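Local coordinates for PUM-HD domain-containing protein (Caenorhabditis elegans, PDB 7CGF), which probably binds the 3' untranslated regions of mRNAs through its Pumilio repeat domain, seen here in complex with RNA, at residues A[220-225]-A[258-263]; A[245-250]-A[282-287]; A[251-256]-A[267-272]. The protein carries 2 engineered substitutions. One frame throughout, in Å; residues are numbered along the deposited sequence.

In the fold
The three contacts lie close together in consecutive Pumilio repeats near one end of the superhelix. Interaction 3 is the middle one: its centre is about 7 Å from that of interaction 1 and about 7 Å from that of interaction 2. Interactions 2 and 3 share helix 243-255. A salt bridge between Asp222 OD1 and Arg252 NE, 2.7 Å, joins interaction 1 to interaction 3. Ile270 CD1 also packs 3.6 Å from Phe260 CB. Interaction 3 touches the RNA directly, through segment 267-272. The nearest atom of interaction 1 is about 6 Å from the RNA, and that of interaction 2 about 13 Å, further back in the wall of helices.

Interaction 1: A[220-225]-A[258-263]; sequences RFDEIA and FEFATH
Asp222 OD1 forms a salt bridge with Arg252 NE and also lies 3.4 Å from Phe260 CZ. The contact joins short helices 221-225 and 257-261 of consecutive predicted Pumilio repeats in the PUF superhelix. OD1 comes to the edge of the Phe260 ring, near its plane, where the weakly positive ring hydrogens probably suit the carboxylate. It sits at the edge of the Phe221 ring as well. The carboxylate and the Phe260 ring stand 83° apart.

Phe260 supplies most of the buried surface. It reaches across with the outer end of its ring. Phe221 has CG anti to its own N (chi1 -177°), which brings the CD2-CE2 side of its ring to the meeting point. There Phe221 CE2 is 3.7 Å from Phe260 CE2, and the rings meet obliquely. Ala225 CB touches both. It is at the edge of Phe260, 4.0 Å from CE2, and over one face of Phe221, offset toward the rim. Val234 and Ile249 also pack on Phe221.

In segment 258-263 the His263 ring is held by a hydrogen bond from His263 ND1 to Glu259 O, 2.7 Å long.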
loop_
_atom_site.group_PDB
_atom_site.type_symbol
_atom_site.label_atom_id
_atom_site.label_comp_id
_atom_site.label_asym_id
_atom_site.label_seq_id
_atom_site.Cartn_x
_atom_site.Cartn_y
_atom_site.Cartn_z
ATOM N N ARG A 220 5.718 -14.468 -15.160
ATOM C CA ARG A 220 5.075 -13.535 -16.085
ATOM C C ARG A 220 5.663 -12.142 -15.929
ATOM O O ARG A 220 4.966 -11.126 -15.957
ATOM C CB ARG A 220 3.564 -13.548 -15.895
ATOM C CG ARG A 220 3.011 -14.907 -16.269
ATOM C CD ARG A 220 1.520 -14.991 -16.112
ATOM N NE ARG A 220 0.840 -14.155 -17.079
ATOM C CZ ARG A 220 -0.482 -14.098 -17.190
ATOM N NH1 ARG A 220 -1.241 -14.842 -16.399
ATOM N NH2 ARG A 220 -1.041 -13.308 -18.082
ATOM N N PHE A 221 6.986 -12.107 -15.794
ATOM C CA PHE A 221 7.691 -10.876 -15.463
ATOM C C PHE A 221 7.427 -9.765 -16.471
ATOM O O PHE A 221 7.099 -8.635 -16.086
ATOM C CB PHE A 221 9.195 -11.146 -15.386
ATOM C CG PHE A 221 9.984 -9.939 -14.987
ATOM C CD1 PHE A 221 10.055 -9.568 -13.655
ATOM C CD2 PHE A 221 10.612 -9.149 -15.943
ATOM C CE1 PHE A 221 10.753 -8.455 -13.273
ATOM C CE2 PHE A 221 11.319 -8.027 -15.554
ATOM C CZ PHE A 221 11.378 -7.689 -14.213
ATOM N N ASP A 222 7.613 -10.047 -17.765
ATOM C CA ASP A 222 7.516 -8.975 -18.751
ATOM C C ASP A 222 6.138 -8.325 -18.733
ATOM O O ASP A 222 6.027 -7.093 -18.819
ATOM C CB ASP A 222 7.822 -9.498 -20.151
ATOM C CG ASP A 222 9.265 -9.903 -20.326
ATOM O OD1 ASP A 222 10.080 -9.711 -19.395
ATOM O OD2 ASP A 222 9.577 -10.410 -21.422
ATOM N N GLU A 223 5.076 -9.135 -18.624
ATOM C CA GLU A 223 3.723 -8.586 -18.615
ATOM C C GLU A 223 3.480 -7.763 -17.362
ATOM O O GLU A 223 2.874 -6.680 -17.418
ATOM C CB GLU A 223 2.694 -9.706 -18.682
ATOM C CG GLU A 223 2.680 -10.554 -19.912
ATOM C CD GLU A 223 1.802 -11.758 -19.676
ATOM O OE1 GLU A 223 2.336 -12.830 -19.272
ATOM O OE2 GLU A 223 0.571 -11.586 -19.813
ATOM N N ILE A 224 3.924 -8.274 -16.214
ATOM C CA ILE A 224 3.694 -7.559 -14.963
ATOM C C ILE A 224 4.517 -6.274 -14.921
ATOM O O ILE A 224 4.037 -5.223 -14.468
ATOM C CB ILE A 224 3.995 -8.487 -13.779
ATOM C CG1 ILE A 224 3.042 -9.689 -13.796
ATOM C CG2 ILE A 224 3.821 -7.740 -12.424
ATOM C CD1 ILE A 224 3.314 -10.703 -12.677
ATOM N N ALA A 225 5.755 -6.329 -15.423
ATOM C CA ALA A 225 6.651 -5.180 -15.365
ATOM C C ALA A 225 6.143 -3.992 -16.168
ATOM O O ALA A 225 6.423 -2.847 -15.797
ATOM C CB ALA A 225 8.042 -5.571 -15.867
ATOM N N PHE A 258 16.298 -1.883 -24.596
ATOM C CA PHE A 258 15.540 -0.917 -25.379
ATOM C C PHE A 258 14.039 -1.125 -25.213
ATOM O O PHE A 258 13.290 -0.158 -25.031
ATOM C CB PHE A 258 15.934 -0.997 -26.850
ATOM C CG PHE A 258 15.298 0.064 -27.678
ATOM C CD1 PHE A 258 15.739 1.370 -27.596
ATOM C CD2 PHE A 258 14.233 -0.230 -28.508
ATOM C CE1 PHE A 258 15.145 2.368 -28.347
ATOM C CE2 PHE A 258 13.638 0.765 -29.256
ATOM C CZ PHE A 258 14.093 2.062 -29.169
ATOM N N GLU A 259 13.583 -2.377 -25.245
ATOM C CA GLU A 259 12.153 -2.630 -25.106
ATOM C C GLU A 259 11.645 -2.211 -23.729
ATOM O O GLU A 259 10.606 -1.553 -23.626
ATOM C CB GLU A 259 11.849 -4.102 -25.375
ATOM C CG GLU A 259 11.901 -4.464 -26.856
ATOM C CD GLU A 259 11.047 -3.536 -27.709
ATOM O OE1 GLU A 259 9.824 -3.452 -27.454
ATOM O OE2 GLU A 259 11.606 -2.877 -28.618
ATOM N N PHE A 260 12.381 -2.550 -22.663
ATOM C CA PHE A 260 11.932 -2.163 -21.323
ATOM C C PHE A 260 11.923 -0.653 -21.156
ATOM O O PHE A 260 11.008 -0.089 -20.540
ATOM C CB PHE A 260 12.815 -2.804 -20.250
ATOM C CG PHE A 260 12.354 -4.165 -19.822
ATOM C CD1 PHE A 260 12.707 -5.288 -20.552
ATOM C CD2 PHE A 260 11.605 -4.323 -18.673
ATOM C CE1 PHE A 260 12.287 -6.545 -20.166
ATOM C CE2 PHE A 260 11.183 -5.577 -18.272
ATOM C CZ PHE A 260 11.516 -6.692 -19.032
ATOM N N ALA A 261 12.913 0.030 -21.736
ATOM C CA ALA A 261 13.078 1.455 -21.483
ATOM C C ALA A 261 12.077 2.315 -22.248
ATOM O O ALA A 261 11.784 3.437 -21.817
ATOM C CB ALA A 261 14.499 1.889 -21.850
ATOM N N THR A 262 11.576 1.830 -23.372
ATOM C CA THR A 262 10.735 2.644 -24.238
ATOM C C THR A 262 9.254 2.389 -24.024
ATOM O O THR A 262 8.438 2.881 -24.807
ATOM C CB THR A 262 11.108 2.433 -25.706
ATOM O OG1 THR A 262 10.919 1.067 -26.089
ATOM C CG2 THR A 262 12.563 2.828 -25.930
ATOM N N HIS A 263 8.883 1.628 -22.996
ATOM C CA HIS A 263 7.482 1.438 -22.654
ATOM C C HIS A 263 7.180 2.163 -21.349
ATOM O O HIS A 263 8.061 2.340 -20.496
ATOM C CB HIS A 263 7.120 -0.051 -22.577
ATOM C CG HIS A 263 7.046 -0.711 -23.921
ATOM N ND1 HIS A 263 8.166 -1.110 -24.619
ATOM C CD2 HIS A 263 5.986 -1.004 -24.712
ATOM C CE1 HIS A 263 7.798 -1.641 -25.772
ATOM N NE2 HIS A 263 6.480 -1.583 -25.855
#

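Interaction 2: A[245-250]-A[282-287]; sequences DRMVIV and KSMIVG
Val250 and Ile285 bring their CA atoms to 7.4 Å where segments 245-250 and 282-287 run side by side, almost exactly parallel (3°), with axes 10.8 Å apart. This is the stacking of corresponding helices in the PUF superhelix, from one predicted Pumilio repeat to the next. The interface is apolar and partly buried.

Val250 and Met284 carry most of it, and both start out toward the opposite helix. Val250 CG1 is the atom that does the touching. It lies 4.0 Å from Met284 SD and 4.1 Å from Met284 CE, so it rests against the end of the thioether. The two side chains pass at a slant. The same methyl is 4.2 Å from Ile285 CG1. Val250 CG1 is therefore set between two residues of the facing helix, Met284 and Ile285.

Met247 joins from one turn earlier. Its CG is anti to its own N (chi1 171°), but the chain then bends twice, and this brings the sulfur round to the facing helix. Met284 is straighter: it runs out extended to SD and bends only at the last torsion, chi3 58°. The two thioethers cross at about a right angle. All these distances are ordinary van der Waals spacings, without strain.

Cys273 of helix 266-276 packs on both Val250 and Ile285, and so links the pair to the layer nearer the RNA. Tyr280 and His281, on helix 279-290, also touch Met247. The closest atoms of the two methionines are their sulfurs, Met247 SD and Met284 SD, 4.2 Å apart.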
loop_
_atom_site.group_PDB
_atom_site.type_symbol
_atom_site.label_atom_id
_atom_site.label_comp_id
_atom_site.label_asym_id
_atom_site.label_seq_id
_atom_site.Cartn_x
_atom_site.Cartn_y
_atom_site.Cartn_z
ATOM N N ASP A 245 17.196 -12.709 -7.078
ATOM C CA ASP A 245 16.059 -12.066 -7.732
ATOM C C ASP A 245 16.500 -10.828 -8.493
ATOM O O ASP A 245 16.094 -10.623 -9.643
ATOM C CB ASP A 245 14.990 -11.673 -6.714
ATOM C CG ASP A 245 14.325 -12.868 -6.071
ATOM O OD1 ASP A 245 14.150 -13.910 -6.752
ATOM O OD2 ASP A 245 13.963 -12.729 -4.886
ATOM N N ARG A 246 17.340 -9.994 -7.868
ATOM C CA ARG A 246 17.817 -8.801 -8.561
ATOM C C ARG A 246 18.706 -9.171 -9.739
ATOM O O ARG A 246 18.615 -8.552 -10.803
ATOM C CB ARG A 246 18.549 -7.866 -7.599
ATOM C CG ARG A 246 17.629 -6.966 -6.795
ATOM C CD ARG A 246 18.388 -6.043 -5.866
ATOM N NE ARG A 246 19.152 -6.784 -4.864
ATOM C CZ ARG A 246 18.599 -7.311 -3.779
ATOM N NH1 ARG A 246 17.293 -7.172 -3.574
ATOM N NH2 ARG A 246 19.343 -7.979 -2.903
ATOM N N MET A 247 19.554 -10.200 -9.584
ATOM C CA MET A 247 20.373 -10.628 -10.714
ATOM C C MET A 247 19.505 -11.096 -11.876
ATOM O O MET A 247 19.747 -10.726 -13.031
ATOM C CB MET A 247 21.356 -11.723 -10.273
ATOM C CG MET A 247 22.108 -12.399 -11.416
ATOM S SD MET A 247 23.084 -11.210 -12.359
ATOM C CE MET A 247 23.818 -10.318 -11.070
ATOM N N VAL A 248 18.465 -11.887 -11.593
ATOM C CA VAL A 248 17.617 -12.358 -12.677
ATOM C C VAL A 248 16.939 -11.173 -13.357
ATOM O O VAL A 248 16.863 -11.108 -14.594
ATOM C CB VAL A 248 16.600 -13.387 -12.146
ATOM C CG1 VAL A 248 15.537 -13.668 -13.184
ATOM C CG2 VAL A 248 17.316 -14.680 -11.779
ATOM N N ILE A 249 16.465 -10.210 -12.560
ATOM C CA ILE A 249 15.749 -9.063 -13.124
ATOM C C ILE A 249 16.698 -8.196 -13.938
ATOM O O ILE A 249 16.401 -7.822 -15.076
ATOM C CB ILE A 249 15.047 -8.262 -12.016
ATOM C CG1 ILE A 249 13.842 -9.055 -11.490
ATOM C CG2 ILE A 249 14.574 -6.909 -12.542
ATOM C CD1 ILE A 249 13.223 -8.447 -10.247
ATOM N N VAL A 250 17.882 -7.910 -13.385
ATOM C CA VAL A 250 18.823 -7.035 -14.082
ATOM C C VAL A 250 19.332 -7.700 -15.347
ATOM O O VAL A 250 19.563 -7.029 -16.362
ATOM C CB VAL A 250 19.973 -6.642 -13.137
ATOM C CG1 VAL A 250 21.125 -5.996 -13.912
ATOM C CG2 VAL A 250 19.445 -5.722 -12.046
ATOM N N LYS A 282 24.619 -2.176 -12.190
ATOM C CA LYS A 282 24.734 -0.966 -12.995
ATOM C C LYS A 282 25.667 -1.186 -14.175
ATOM O O LYS A 282 25.403 -0.710 -15.284
ATOM C CB LYS A 282 25.227 0.191 -12.125
ATOM C CG LYS A 282 24.254 0.640 -11.045
ATOM C CD LYS A 282 24.960 1.521 -10.023
ATOM C CE LYS A 282 24.011 1.973 -8.947
ATOM N NZ LYS A 282 24.657 2.918 -7.988
ATOM N N SER A 283 26.755 -1.934 -13.963
ATOM C CA SER A 283 27.680 -2.245 -15.051
ATOM C C SER A 283 26.991 -3.013 -16.179
ATOM O O SER A 283 27.281 -2.787 -17.359
ATOM C CB SER A 283 28.874 -3.034 -14.485
ATOM O OG SER A 283 29.706 -3.574 -15.495
ATOM N N MET A 284 26.089 -3.940 -15.841
ATOM C CA MET A 284 25.383 -4.693 -16.875
ATOM C C MET A 284 24.460 -3.796 -17.692
ATOM O O MET A 284 24.379 -3.938 -18.921
ATOM C CB MET A 284 24.589 -5.829 -16.240
ATOM C CG MET A 284 25.490 -6.856 -15.592
ATOM S SD MET A 284 24.529 -8.024 -14.650
ATOM C CE MET A 284 23.479 -8.637 -15.969
ATOM N N ILE A 285 23.739 -2.892 -17.022
ATOM C CA ILE A 285 22.822 -1.988 -17.720
ATOM C C ILE A 285 23.604 -0.996 -18.575
ATOM O O ILE A 285 23.280 -0.783 -19.748
ATOM C CB ILE A 285 21.905 -1.270 -16.714
ATOM C CG1 ILE A 285 21.038 -2.285 -15.970
ATOM C CG2 ILE A 285 21.028 -0.221 -17.419
ATOM C CD1 ILE A 285 20.295 -1.697 -14.765
ATOM N N VAL A 286 24.659 -0.398 -18.008
ATOM C CA VAL A 286 25.507 0.522 -18.777
ATOM C C VAL A 286 26.115 -0.177 -19.992
ATOM O O VAL A 286 26.138 0.375 -21.102
ATOM C CB VAL A 286 26.592 1.132 -17.874
ATOM C CG1 VAL A 286 27.597 1.917 -18.711
ATOM C CG2 VAL A 286 25.965 2.044 -16.831
ATOM N N GLY A 287 26.615 -1.401 -19.813
ATOM C CA GLY A 287 27.212 -2.110 -20.934
ATOM C C GLY A 287 26.214 -2.404 -22.035
ATOM O O GLY A 287 26.536 -2.311 -23.221
#

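Interaction 3: A[251-256]-A[267-272]; sequences TRVSNN and SNVIEK. With nucleotides of chain B.
Val253 and Ile270 meet at a slant, branch against branch. Val253 points its CB toward helix 266-276, and its CG1 is the touching methyl. CG1 lies 3.6 Å from Ile270 CG1 and 4.1 Å from both Ile270 CG2 and CD1, so one valine methyl rests among three carbons of the isoleucine. Ile270 has CG1 anti to its carbonyl carbon (chi1 -52°), which lays this branch against the valine. The other valine methyl, CG2, makes a looser approach to Val269 CG1. The contact is buried and wholly apolar.

Helix 266-276 also carries the RNA-reading side chains, as the inner helices of PUF repeats do. Ser267, Asn268 and Glu271 form the serine-asparagine-glutamate set known in PUF proteins for guanine. Glu271 OE2 takes two bonds from G2 of chain B, one from N1 at 2.7 Å and one from N2 at 2.9 Å. The same N2 also donates to Ser267 OG, again at 2.9 Å. The Ser267 hydroxyl is itself bonded to Lys264 O, which helps to set its position. The side chain of Asn268 lies against the base of U3 of chain B. Val269 and Ile270 pack against helix 243-255, while Ser267, Asn268 and Glu271 of the same helix 266-276 face the RNA.

Asn256 ND2 bonds back to Arg252 O, 2.9 Å, in the carbonyl plane on a lone pair (166° at the hydrogen).

Other helices close round the contact. Leu257, Phe260 and Ala261 of helix 257-261 pack on Ile270. Val234 and Ile238 of helix 230-240 touch Val269, and Val312 of helix 309-319 touches Ile270 from the next repeat.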
loop_
_atom_site.group_PDB
_atom_site.type_symbol
_atom_site.label_atom_id
_atom_site.label_comp_id
_atom_site.label_asym_id
_atom_site.label_seq_id
_atom_site.Cartn_x
_atom_site.Cartn_y
_atom_site.Cartn_z
ATOM N N THR A 251 19.538 -9.020 -15.308
ATOM C CA THR A 251 19.942 -9.729 -16.518
ATOM C C THR A 251 18.872 -9.614 -17.584
ATOM O O THR A 251 19.172 -9.347 -18.753
ATOM C CB THR A 251 20.229 -11.200 -16.208
ATOM O OG1 THR A 251 21.318 -11.292 -15.286
ATOM C CG2 THR A 251 20.579 -11.979 -17.465
ATOM N N ARG A 252 17.607 -9.796 -17.195
ATOM C CA ARG A 252 16.525 -9.725 -18.172
ATOM C C ARG A 252 16.367 -8.315 -18.730
ATOM O O ARG A 252 16.164 -8.140 -19.940
ATOM C CB ARG A 252 15.217 -10.203 -17.545
ATOM C CG ARG A 252 14.107 -10.343 -18.567
ATOM C CD ARG A 252 13.019 -11.282 -18.095
ATOM N NE ARG A 252 12.063 -11.526 -19.169
ATOM C CZ ARG A 252 12.091 -12.592 -19.958
ATOM N NH1 ARG A 252 13.015 -13.530 -19.776
ATOM N NH2 ARG A 252 11.188 -12.728 -20.921
ATOM N N VAL A 253 16.418 -7.311 -17.848
ATOM C CA VAL A 253 16.318 -5.912 -18.258
ATOM C C VAL A 253 17.465 -5.550 -19.184
ATOM O O VAL A 253 17.266 -4.903 -20.220
ATOM C CB VAL A 253 16.279 -5.007 -17.012
ATOM C CG1 VAL A 253 16.522 -3.559 -17.387
ATOM C CG2 VAL A 253 14.929 -5.159 -16.287
ATOM N N SER A 254 18.684 -5.958 -18.833
ATOM C CA SER A 254 19.835 -5.620 -19.664
ATOM C C SER A 254 19.754 -6.283 -21.027
ATOM O O SER A 254 20.078 -5.655 -22.044
ATOM C CB SER A 254 21.129 -6.015 -18.955
ATOM O OG SER A 254 21.281 -5.245 -17.777
ATOM N N ASN A 255 19.324 -7.547 -21.074
ATOM C CA ASN A 255 19.217 -8.247 -22.347
ATOM C C ASN A 255 18.108 -7.697 -23.227
ATOM O O ASN A 255 18.108 -7.960 -24.435
ATOM C CB ASN A 255 18.999 -9.745 -22.120
ATOM C CG ASN A 255 20.238 -10.438 -21.581
ATOM O OD1 ASN A 255 21.351 -9.929 -21.709
ATOM N ND2 ASN A 255 20.050 -11.613 -20.992
ATOM N N ASN A 256 17.165 -6.947 -22.661
ATOM C CA ASN A 256 16.038 -6.403 -23.407
ATOM C C ASN A 256 15.876 -4.922 -23.121
ATOM O O ASN A 256 14.757 -4.421 -22.987
ATOM C CB ASN A 256 14.761 -7.166 -23.077
ATOM C CG ASN A 256 14.877 -8.638 -23.404
ATOM O OD1 ASN A 256 14.646 -9.048 -24.542
ATOM N ND2 ASN A 256 15.265 -9.439 -22.417
ATOM N N SER A 267 9.624 1.324 -18.039
ATOM C CA SER A 267 10.738 2.258 -17.892
ATOM C C SER A 267 11.044 2.530 -16.423
ATOM O O SER A 267 12.214 2.681 -16.053
ATOM C CB SER A 267 10.449 3.569 -18.643
ATOM O OG SER A 267 9.326 4.257 -18.098
ATOM N N ASN A 268 10.020 2.544 -15.561
ATOM C CA ASN A 268 10.258 2.781 -14.143
ATOM C C ASN A 268 10.990 1.621 -13.497
ATOM O O ASN A 268 11.697 1.814 -12.500
ATOM C CB ASN A 268 8.931 3.008 -13.405
ATOM C CG ASN A 268 8.141 4.179 -13.977
ATOM O OD1 ASN A 268 7.112 3.999 -14.654
ATOM N ND2 ASN A 268 8.633 5.380 -13.732
ATOM N N VAL A 269 10.796 0.412 -14.016
ATOM C CA VAL A 269 11.488 -0.754 -13.471
ATOM C C VAL A 269 12.996 -0.624 -13.672
ATOM O O VAL A 269 13.780 -0.922 -12.763
ATOM C CB VAL A 269 10.917 -2.036 -14.103
ATOM C CG1 VAL A 269 11.768 -3.274 -13.756
ATOM C CG2 VAL A 269 9.468 -2.224 -13.673
ATOM N N ILE A 270 13.431 -0.137 -14.839
ATOM C CA ILE A 270 14.869 0.058 -15.043
ATOM C C ILE A 270 15.400 1.093 -14.066
ATOM O O ILE A 270 16.485 0.931 -13.503
ATOM C CB ILE A 270 15.189 0.468 -16.491
ATOM C CG1 ILE A 270 14.567 -0.486 -17.482
ATOM C CG2 ILE A 270 16.715 0.516 -16.700
ATOM C CD1 ILE A 270 14.872 -0.110 -18.910
ATOM N N GLU A 271 14.651 2.179 -13.853
ATOM C CA GLU A 271 15.092 3.187 -12.901
ATOM C C GLU A 271 15.275 2.588 -11.517
ATOM O O GLU A 271 16.246 2.900 -10.820
ATOM C CB GLU A 271 14.102 4.349 -12.863
ATOM C CG GLU A 271 14.081 5.127 -14.161
ATOM C CD GLU A 271 13.333 6.447 -14.038
ATOM O OE1 GLU A 271 13.378 7.065 -12.950
ATOM O OE2 GLU A 271 12.695 6.859 -15.028
ATOM N N LYS A 272 14.358 1.704 -11.113
ATOM C CA LYS A 272 14.464 1.089 -9.798
ATOM C C LYS A 272 15.713 0.228 -9.701
ATOM O O LYS A 272 16.373 0.193 -8.653
ATOM C CB LYS A 272 13.211 0.262 -9.504
ATOM C CG LYS A 272 13.141 -0.285 -8.090
ATOM C CD LYS A 272 12.841 0.812 -7.082
ATOM C CE LYS A 272 12.749 0.227 -5.673
ATOM N NZ LYS A 272 12.479 1.264 -4.644
ATOM P P U B 3 2.223 10.704 -16.462
ATOM O OP1 U B 3 0.830 10.301 -16.781
ATOM O OP2 U B 3 2.505 12.009 -15.838
ATOM O "O5'" U B 3 2.933 9.655 -15.495
ATOM C "C5'" U B 3 2.542 9.521 -14.140
ATOM C "C4'" U B 3 2.040 8.124 -13.912
ATOM O "O4'" U B 3 3.116 7.180 -14.121
ATOM C "C3'" U B 3 1.533 7.804 -12.519
ATOM O "O3'" U B 3 0.205 8.261 -12.349
ATOM C "C2'" U B 3 1.644 6.282 -12.466
ATOM O "O2'" U B 3 0.512 5.693 -13.084
ATOM C "C1'" U B 3 2.860 6.012 -13.362
ATOM N N1 U B 3 4.071 5.598 -12.616
ATOM C C2 U B 3 4.193 4.220 -12.514
ATOM O O2 U B 3 3.354 3.479 -12.999
ATOM N N3 U B 3 5.303 3.776 -11.845
ATOM C C4 U B 3 6.271 4.557 -11.260
ATOM O O4 U B 3 7.220 4.035 -10.681
ATOM C C5 U B 3 6.076 5.977 -11.407
ATOM C C6 U B 3 4.998 6.438 -12.059
ATOM P P G B 2 5.228 14.978 -18.600
ATOM O OP1 G B 2 3.792 15.272 -18.391
ATOM O OP2 G B 2 6.202 15.538 -17.648
ATOM O "O5'" G B 2 5.345 13.385 -18.559
ATOM C "C5'" G B 2 4.747 12.591 -19.569
ATOM C "C4'" G B 2 4.900 11.124 -19.259
ATOM O "O4'" G B 2 6.305 10.769 -19.278
ATOM C "C3'" G B 2 4.432 10.700 -17.878
ATOM O "O3'" G B 2 3.028 10.526 -17.834
ATOM C "C2'" G B 2 5.242 9.424 -17.630
ATOM O "O2'" G B 2 4.688 8.318 -18.327
ATOM C "C1'" G B 2 6.570 9.779 -18.302
ATOM N N9 G B 2 7.556 10.291 -17.333
ATOM C C8 G B 2 7.660 11.536 -16.753
ATOM N N7 G B 2 8.655 11.639 -15.912
ATOM C C5 G B 2 9.249 10.380 -15.927
ATOM C C6 G B 2 10.373 9.872 -15.226
ATOM O O6 G B 2 11.111 10.441 -14.416
ATOM N N1 G B 2 10.622 8.537 -15.560
ATOM C C2 G B 2 9.890 7.806 -16.454
ATOM N N2 G B 2 10.284 6.533 -16.624
ATOM N N3 G B 2 8.823 8.262 -17.106
ATOM C C4 G B 2 8.581 9.550 -16.796
#